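Cycloalternan-forming enzyme (Listeria monocytogenes serovar 1/2a, PDB 5F7U) is a large multidomain protein of the glycosyl hydrolase family 31 group, with a TIM-barrel domain and a carbohydrate-binding module near its C-terminal end. Local coordinates at residues Thr918-Ala923 with Gln929-Asn934; Val863-Pro868 with Thr874-Phe879. The protein carries 1 engineered substitution. One frame throughout, in Å; residues are numbered along the deposited sequence.

Interaction 1 of 2, residues Thr918-Ala923 with Gln929-Asn934; sequences TYVKAA and QAIVLN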
ATOM      1  N   THR A 918     -16.952 -26.863 -14.271  1.00 18.41           N
ATOM      2  CA  THR A 918     -18.288 -26.909 -14.861  1.00 19.12           C
ATOM      3  C   THR A 918     -18.772 -25.499 -15.218  1.00 19.37           C
ATOM      4  O   THR A 918     -18.934 -24.651 -14.337  1.00 19.08           O
ATOM      5  CB  THR A 918     -19.311 -27.564 -13.925  1.00 19.33           C
ATOM      6  OG1 THR A 918     -18.823 -28.851 -13.514  1.00 19.26           O
ATOM      7  CG2 THR A 918     -20.638 -27.758 -14.671  1.00 20.00           C
ATOM      8  N   TYR A 919     -19.045 -25.274 -16.501  1.00 20.05           N
ATOM      9  CA  TYR A 919     -19.599 -23.991 -16.938  1.00 20.46           C
ATOM     10  C   TYR A 919     -21.114 -24.088 -16.891  1.00 20.81           C
ATOM     11  O   TYR A 919     -21.665 -25.078 -17.371  1.00 21.30           O
ATOM     12  CB  TYR A 919     -19.207 -23.654 -18.384  1.00 21.37           C
ATOM     13  CG  TYR A 919     -17.729 -23.458 -18.722  1.00 21.44           C
ATOM     14  CD1 TYR A 919     -16.701 -23.944 -17.899  1.00 20.79           C
ATOM     15  CD2 TYR A 919     -17.370 -22.861 -19.930  1.00 22.37           C
ATOM     16  CE1 TYR A 919     -15.367 -23.788 -18.248  1.00 20.98           C
ATOM     17  CE2 TYR A 919     -16.037 -22.717 -20.294  1.00 22.58           C
ATOM     18  CZ  TYR A 919     -15.045 -23.182 -19.451  1.00 22.00           C
ATOM     19  OH  TYR A 919     -13.729 -23.044 -19.806  1.00 22.31           O
ATOM     20  N   VAL A 920     -21.780 -23.076 -16.327  1.00 20.63           N
ATOM     21  CA  VAL A 920     -23.258 -23.023 -16.317  1.00 21.05           C
ATOM     22  C   VAL A 920     -23.711 -21.641 -16.798  1.00 21.59           C
ATOM     23  O   VAL A 920     -23.389 -20.630 -16.168  1.00 21.28           O
ATOM     24  CB  VAL A 920     -23.864 -23.317 -14.918  1.00 20.70           C
ATOM     25  CG1 VAL A 920     -25.394 -23.272 -14.959  1.00 21.21           C
ATOM     26  CG2 VAL A 920     -23.410 -24.678 -14.388  1.00 20.45           C
ATOM     27  N   LYS A 921     -24.433 -21.606 -17.917  1.00 22.11           N
ATOM     28  CA  LYS A 921     -24.968 -20.359 -18.445  1.00 22.97           C
ATOM     29  C   LYS A 921     -26.408 -20.168 -17.991  1.00 23.47           C
ATOM     30  O   LYS A 921     -27.252 -21.037 -18.225  1.00 24.17           O
ATOM     31  CB  LYS A 921     -24.892 -20.337 -19.974  1.00 23.73           C
ATOM     32  CG  LYS A 921     -25.351 -19.028 -20.608  1.00 24.52           C
ATOM     33  CD  LYS A 921     -25.197 -19.091 -22.121  1.00 25.55           C
ATOM     34  CE  LYS A 921     -23.755 -18.908 -22.567  1.00 25.53           C
ATOM     35  NZ  LYS A 921     -23.660 -18.751 -24.053  1.00 26.83           N
ATOM     36  N   ALA A 922     -26.664 -19.031 -17.346  1.00 23.47           N
ATOM     37  CA  ALA A 922     -28.017 -18.606 -16.960  1.00 23.87           C
ATOM     38  C   ALA A 922     -28.352 -17.346 -17.735  1.00 24.78           C
ATOM     39  O   ALA A 922     -27.514 -16.465 -17.887  1.00 24.69           O
ATOM     40  CB  ALA A 922     -28.097 -18.330 -15.463  1.00 23.30           C
ATOM     41  N   ALA A 923     -29.578 -17.280 -18.244  1.00 25.85           N
ATOM     42  CA  ALA A 923     -30.056 -16.101 -18.958  1.00 27.08           C
ATOM     43  C   ALA A 923     -30.205 -14.911 -17.999  1.00 27.30           C
ATOM     44  O   ALA A 923     -30.349 -15.101 -16.791  1.00 26.95           O
ATOM     45  CB  ALA A 923     -31.382 -16.415 -19.647  1.00 27.86           C
ATOM     46  N   GLN A 929     -32.413 -16.729  -9.383  1.00 27.58           N
ATOM     47  CA  GLN A 929     -32.381 -18.028 -10.061  1.00 26.75           C
ATOM     48  C   GLN A 929     -31.610 -19.023  -9.222  1.00 25.64           C
ATOM     49  O   GLN A 929     -30.517 -18.722  -8.754  1.00 25.05           O
ATOM     50  CB  GLN A 929     -31.769 -17.922 -11.462  1.00 26.31           C
ATOM     51  CG  GLN A 929     -32.629 -17.109 -12.431  1.00 26.95           C
ATOM     52  CD  GLN A 929     -32.036 -17.075 -13.816  1.00 26.97           C
ATOM     53  OE1 GLN A 929     -31.240 -16.190 -14.141  1.00 26.78           O
ATOM     54  NE2 GLN A 929     -32.404 -18.048 -14.640  1.00 27.11           N
ATOM     55  N   ALA A 930     -32.183 -20.207  -9.048  1.00 25.53           N
ATOM     56  CA  ALA A 930     -31.580 -21.252  -8.227  1.00 25.03           C
ATOM     57  C   ALA A 930     -30.895 -22.298  -9.113  1.00 24.39           C
ATOM     58  O   ALA A 930     -31.571 -23.085  -9.780  1.00 25.10           O
ATOM     59  CB  ALA A 930     -32.638 -21.884  -7.327  1.00 26.01           C
ATOM     60  N   ILE A 931     -29.559 -22.299  -9.117  1.00 23.38           N
ATOM     61  CA  ILE A 931     -28.768 -23.198  -9.965  1.00 22.66           C
ATOM     62  C   ILE A 931     -28.329 -24.371  -9.094  1.00 22.43           C
ATOM     63  O   ILE A 931     -27.816 -24.164  -7.995  1.00 22.26           O
ATOM     64  CB  ILE A 931     -27.523 -22.486 -10.567  1.00 22.11           C
ATOM     65  CG1 ILE A 931     -27.941 -21.309 -11.477  1.00 22.43           C
ATOM     66  CG2 ILE A 931     -26.622 -23.473 -11.322  1.00 21.64           C
ATOM     67  CD1 ILE A 931     -26.791 -20.375 -11.844  1.00 22.06           C
ATOM     68  N   VAL A 932     -28.558 -25.594  -9.565  1.00 22.44           N
ATOM     69  CA  VAL A 932     -28.075 -26.782  -8.844  1.00 22.14           C
ATOM     70  C   VAL A 932     -27.263 -27.662  -9.785  1.00 21.84           C
ATOM     71  O   VAL A 932     -27.740 -28.022 -10.878  1.00 22.62           O
ATOM     72  CB  VAL A 932     -29.225 -27.592  -8.192  1.00 23.30           C
ATOM     73  CG1 VAL A 932     -28.672 -28.778  -7.428  1.00 23.22           C
ATOM     74  CG2 VAL A 932     -30.046 -26.719  -7.252  1.00 23.89           C
ATOM     75  N   LEU A 933     -26.044 -28.001  -9.362  1.00 21.05           N
ATOM     76  CA  LEU A 933     -25.221 -28.995 -10.048  1.00 20.97           C
ATOM     77  C   LEU A 933     -25.396 -30.321  -9.323  1.00 21.46           C
ATOM     78  O   LEU A 933     -25.136 -30.411  -8.114  1.00 21.32           O
ATOM     79  CB  LEU A 933     -23.733 -28.593 -10.040  1.00 20.20           C
ATOM     80  CG  LEU A 933     -23.241 -27.443 -10.922  1.00 20.06           C
ATOM     81  CD1 LEU A 933     -23.815 -26.091 -10.507  1.00 20.29           C
ATOM     82  CD2 LEU A 933     -21.723 -27.371 -10.810  1.00 19.79           C
ATOM     83  N   ASN A 934     -25.844 -31.337 -10.057  1.00 22.23           N
ATOM     84  CA  ASN A 934     -26.072 -32.679  -9.484  1.00 23.26           C
ATOM     85  C   ASN A 934     -25.008 -33.675  -9.880  1.00 22.81           C
ATOM     86  O   ASN A 934     -24.444 -33.594 -10.968  1.00 22.46           O
ATOM     87  CB  ASN A 934     -27.423 -33.233  -9.921  1.00 25.03           C
ATOM     88  CG  ASN A 934     -28.582 -32.392  -9.430  1.00 26.22           C
ATOM     89  OD1 ASN A 934     -29.323 -31.803 -10.236  1.00 27.50           O
ATOM     90  ND2 ASN A 934     -28.749 -32.320  -8.120  1.00 26.41           N
TER

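Interaction 2 of 2, residues Val863-Pro868 with Thr874-Phe879; sequences VSVDLP and TTMQVF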
ATOM      1  N   VAL A 863     -23.853 -29.011  -5.628  1.00 21.69           N
ATOM      2  CA  VAL A 863     -23.420 -27.642  -5.362  1.00 20.90           C
ATOM      3  C   VAL A 863     -24.591 -26.784  -5.816  1.00 21.21           C
ATOM      4  O   VAL A 863     -25.095 -26.958  -6.924  1.00 21.25           O
ATOM      5  CB  VAL A 863     -22.126 -27.260  -6.118  1.00 20.17           C
ATOM      6  CG1 VAL A 863     -21.799 -25.774  -5.946  1.00 19.66           C
ATOM      7  CG2 VAL A 863     -20.940 -28.060  -5.591  1.00 19.87           C
ATOM      8  N   SER A 864     -25.022 -25.873  -4.954  1.00 21.29           N
ATOM      9  CA  SER A 864     -26.113 -24.972  -5.305  1.00 22.20           C
ATOM     10  C   SER A 864     -25.600 -23.549  -5.379  1.00 21.91           C
ATOM     11  O   SER A 864     -24.789 -23.133  -4.556  1.00 21.65           O
ATOM     12  CB  SER A 864     -27.253 -25.094  -4.299  1.00 22.75           C
ATOM     13  OG  SER A 864     -27.687 -26.444  -4.226  1.00 23.63           O
ATOM     14  N   VAL A 865     -26.044 -22.824  -6.401  1.00 22.19           N
ATOM     15  CA  VAL A 865     -25.687 -21.410  -6.556  1.00 22.38           C
ATOM     16  C   VAL A 865     -26.975 -20.592  -6.589  1.00 23.64           C
ATOM     17  O   VAL A 865     -27.880 -20.876  -7.390  1.00 23.82           O
ATOM     18  CB  VAL A 865     -24.842 -21.151  -7.821  1.00 21.88           C
ATOM     19  CG1 VAL A 865     -24.471 -19.663  -7.932  1.00 21.79           C
ATOM     20  CG2 VAL A 865     -23.579 -21.998  -7.803  1.00 21.61           C
ATOM     21  N   ASP A 866     -27.054 -19.614  -5.691  1.00 24.48           N
ATOM     22  CA  ASP A 866     -28.182 -18.710  -5.630  1.00 26.17           C
ATOM     23  C   ASP A 866     -27.773 -17.429  -6.323  1.00 25.54           C
ATOM     24  O   ASP A 866     -26.988 -16.633  -5.786  1.00 24.30           O
ATOM     25  CB  ASP A 866     -28.603 -18.469  -4.183  1.00 28.55           C
ATOM     26  CG  ASP A 866     -29.280 -19.682  -3.549  1.00 31.93           C
ATOM     27  OD1 ASP A 866     -29.627 -20.678  -4.257  1.00 33.92           O
ATOM     28  OD2 ASP A 866     -29.489 -19.631  -2.313  1.00 34.20           O
ATOM     29  N   LEU A 867     -28.280 -17.264  -7.540  1.00 25.61           N
ATOM     30  CA  LEU A 867     -27.945 -16.113  -8.367  1.00 25.71           C
ATOM     31  C   LEU A 867     -29.041 -15.047  -8.210  1.00 26.12           C
ATOM     32  O   LEU A 867     -30.224 -15.361  -8.314  1.00 26.08           O
ATOM     33  CB  LEU A 867     -27.796 -16.571  -9.819  1.00 26.60           C
ATOM     34  CG  LEU A 867     -27.260 -15.670 -10.929  1.00 27.00           C
ATOM     35  CD1 LEU A 867     -25.764 -15.424 -10.787  1.00 26.69           C
ATOM     36  CD2 LEU A 867     -27.574 -16.325 -12.264  1.00 28.04           C
ATOM     37  N   PRO A 868     -28.658 -13.789  -7.906  1.00 25.85           N
ATOM     38  CA  PRO A 868     -29.683 -12.761  -7.767  1.00 26.37           C
ATOM     39  C   PRO A 868     -30.129 -12.313  -9.160  1.00 26.70           C
ATOM     40  O   PRO A 868     -29.576 -12.799 -10.153  1.00 26.21           O
ATOM     41  CB  PRO A 868     -28.935 -11.637  -7.041  1.00 26.07           C
ATOM     42  CG  PRO A 868     -27.547 -11.741  -7.569  1.00 25.39           C
ATOM     43  CD  PRO A 868     -27.303 -13.228  -7.761  1.00 25.30           C
ATOM     44  N   THR A 874     -25.055 -14.765 -17.419  1.00 24.40           N
ATOM     45  CA  THR A 874     -23.969 -15.105 -16.511  1.00 23.96           C
ATOM     46  C   THR A 874     -23.471 -16.514 -16.789  1.00 23.32           C
ATOM     47  O   THR A 874     -24.254 -17.384 -17.133  1.00 23.78           O
ATOM     48  CB  THR A 874     -24.385 -14.996 -15.024  1.00 24.49           C
ATOM     49  OG1 THR A 874     -25.578 -15.743 -14.813  1.00 26.09           O
ATOM     50  CG2 THR A 874     -24.640 -13.556 -14.611  1.00 24.98           C
ATOM     51  N   THR A 875     -22.169 -16.727 -16.619  1.00 22.09           N
ATOM     52  CA  THR A 875     -21.584 -18.056 -16.714  1.00 21.86           C
ATOM     53  C   THR A 875     -20.893 -18.375 -15.392  1.00 21.60           C
ATOM     54  O   THR A 875     -19.994 -17.648 -14.973  1.00 20.90           O
ATOM     55  CB  THR A 875     -20.560 -18.160 -17.865  1.00 21.81           C
ATOM     56  OG1 THR A 875     -21.182 -17.827 -19.119  1.00 22.19           O
ATOM     57  CG2 THR A 875     -19.965 -19.574 -17.949  1.00 21.89           C
ATOM     58  N   MET A 876     -21.318 -19.442 -14.729  1.00 21.76           N
ATOM     59  CA  MET A 876     -20.562 -19.950 -13.588  1.00 21.84           C
ATOM     60  C   MET A 876     -19.449 -20.862 -14.111  1.00 21.22           C
ATOM     61  O   MET A 876     -19.678 -21.658 -15.032  1.00 21.34           O
ATOM     62  CB  MET A 876     -21.446 -20.770 -12.627  1.00 23.36           C
ATOM     63  CG  MET A 876     -22.718 -20.103 -12.128  1.00 25.17           C
ATOM     64  SD  MET A 876     -22.489 -18.524 -11.276  1.00 27.16           S
ATOM     65  CE  MET A 876     -21.483 -19.000  -9.886  1.00 26.54           C
ATOM     66  N   GLN A 877     -18.263 -20.769 -13.510  1.00 19.75           N
ATOM     67  CA  GLN A 877     -17.249 -21.806 -13.691  1.00 19.01           C
ATOM     68  C   GLN A 877     -16.975 -22.429 -12.331  1.00 18.33           C
ATOM     69  O   GLN A 877     -16.247 -21.865 -11.505  1.00 17.86           O
ATOM     70  CB  GLN A 877     -15.943 -21.256 -14.283  1.00 18.67           C
ATOM     71  CG  GLN A 877     -16.043 -20.736 -15.714  1.00 19.30           C
ATOM     72  CD  GLN A 877     -14.703 -20.294 -16.272  1.00 19.18           C
ATOM     73  OE1 GLN A 877     -13.797 -19.885 -15.530  1.00 18.88           O
ATOM     74  NE2 GLN A 877     -14.568 -20.367 -17.602  1.00 19.62           N
ATOM     75  N   VAL A 878     -17.559 -23.599 -12.109  1.00 18.17           N
ATOM     76  CA  VAL A 878     -17.511 -24.247 -10.795  1.00 17.98           C
ATOM     77  C   VAL A 878     -16.444 -25.338 -10.796  1.00 17.80           C
ATOM     78  O   VAL A 878     -16.496 -26.266 -11.616  1.00 18.43           O
ATOM     79  CB  VAL A 878     -18.887 -24.861 -10.418  1.00 18.55           C
ATOM     80  CG1 VAL A 878     -18.890 -25.363  -8.978  1.00 18.46           C
ATOM     81  CG2 VAL A 878     -20.018 -23.866 -10.629  1.00 19.02           C
ATOM     82  N   PHE A 879     -15.524 -25.262  -9.831  1.00 17.23           N
ATOM     83  CA  PHE A 879     -14.460 -26.273  -9.665  1.00 17.03           C
ATOM     84  C   PHE A 879     -15.109 -27.529  -9.089  1.00 17.70           C
ATOM     85  O   PHE A 879     -15.603 -27.509  -7.956  1.00 17.98           O
ATOM     86  CB  PHE A 879     -13.376 -25.710  -8.732  1.00 16.25           C
ATOM     87  CG  PHE A 879     -12.090 -26.504  -8.689  1.00 15.81           C
ATOM     88  CD1 PHE A 879     -11.347 -26.766  -9.852  1.00 15.81           C
ATOM     89  CD2 PHE A 879     -11.563 -26.915  -7.448  1.00 15.53           C
ATOM     90  CE1 PHE A 879     -10.120 -27.450  -9.786  1.00 15.69           C
ATOM     91  CE2 PHE A 879     -10.359 -27.610  -7.383  1.00 15.29           C
ATOM     92  CZ  PHE A 879      -9.628 -27.866  -8.544  1.00 15.24           C
TER

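Interaction 1 of 2, residues Thr918-Ala923 with Gln929-Asn934
Thr918 and Leu933 face each other at one end of this contact, and Ala922 and Gln929 at the other, where the CA atoms of Ala922 and Gln929 are 8.2 Å apart. The strands run roughly antiparallel, at 154° between their directions, but their axes stay 9.6 Å apart. That spacing is too wide for backbone pairing: these are strands of the two facing sheets of a beta-sandwich, and their side chains fill the gap. Strand 917-922 is bonded through its backbone to 874-879 on one edge and to 908-912 on the other, while 929-934 lies between 862-867 and 885-888 in the second sheet.

Val920 is the link between the two larger partners. Its CG1 branch, anti to the backbone N (chi1 -179°), passes alongside Ile931 and meets CG2 of that residue at 3.8 Å. Its CG2 branch lies beside the backbone N, on the Thr918 side, and approaches Leu933 CD1 at 4.2 Å. Ile931 serves two neighbours as well: while CG2 takes Val920, its longer arm ends with CD1 at 4.4 Å from Ala922 CB, so the small alanine is met by the far end of the isoleucine. Val886 and Ile888 of strand 885-888 close in on Val920 and Ala922, and Met876 packs on Ile931.

Thr918 splits its side chain by polarity. OG1 is hydrogen-bonded to the hydroxyl of Ser880, and the carbon part meets Leu933 tip to tip, with Leu933 CD2 lying 3.9 Å from Thr918 CB and 4.0 Å from Thr918 CG2.

Interaction 2 of 2, residues Val863-Pro868 with Thr874-Phe879
Val863 opens the contact by meeting Val878, methyl against methyl, with 4.2 Å between Val863 CG1 and Val878 CG1. This is an ordinary van der Waals contact, and Val854, Phe858 and Val936 also pack on the Val863 side chain.

Two residues on, Val865 finds a closer partner in Met876. The two side chains reach for each other tip to tip, and Val865 CG1 lies 3.6 Å from Met876 CE, with Met876 SD at 4.1 Å from the same methyl. Met876 is folded at chi2 and chi3 (-57° and -61°), so its chain curls and presents the terminal methyl to the valine, with the sulfur off to one side; Phe828 and Val830 of strand 825-830 pack on it too.

Both strands belong to a beta-sandwich, one in each sheet. They run at 150° to each other with axes 10.1 Å apart, and the contact between them is made by side chains from alternate positions, without a hydrogen bond across.

Leu867 comes last, and here the partner is polar. It slides past Thr874 in the opposite direction, bringing Leu867 CD2 to 3.3 Å from Thr874 OG1, a snug carbon-to-oxygen approach; Leu867 CD1 is farther off, at 4.0 Å from that oxygen. Ala922, in the strand next to Thr874, packs against both side chains.

Coming from the N-terminal side, the chain makes interaction 2 first: strand 862-867 ends, six residues of loop cross from one sheet to the other, and 874-879 runs back over it. The chain then visits strands 885-888 and 891-892, helix 899-904 and strand 908-912 before interaction 1, where another six-residue loop crosses in the reverse sense, from 917-922 to 929-934. The two closures follow in series, neither nested nor crossed. In space they are side by side, centres 5 Å apart, because their strands are sheet neighbours: Ile931 O probably accepts a hydrogen bond from Val865 N in one sheet, and Val878 O one from Thr918 N in the other.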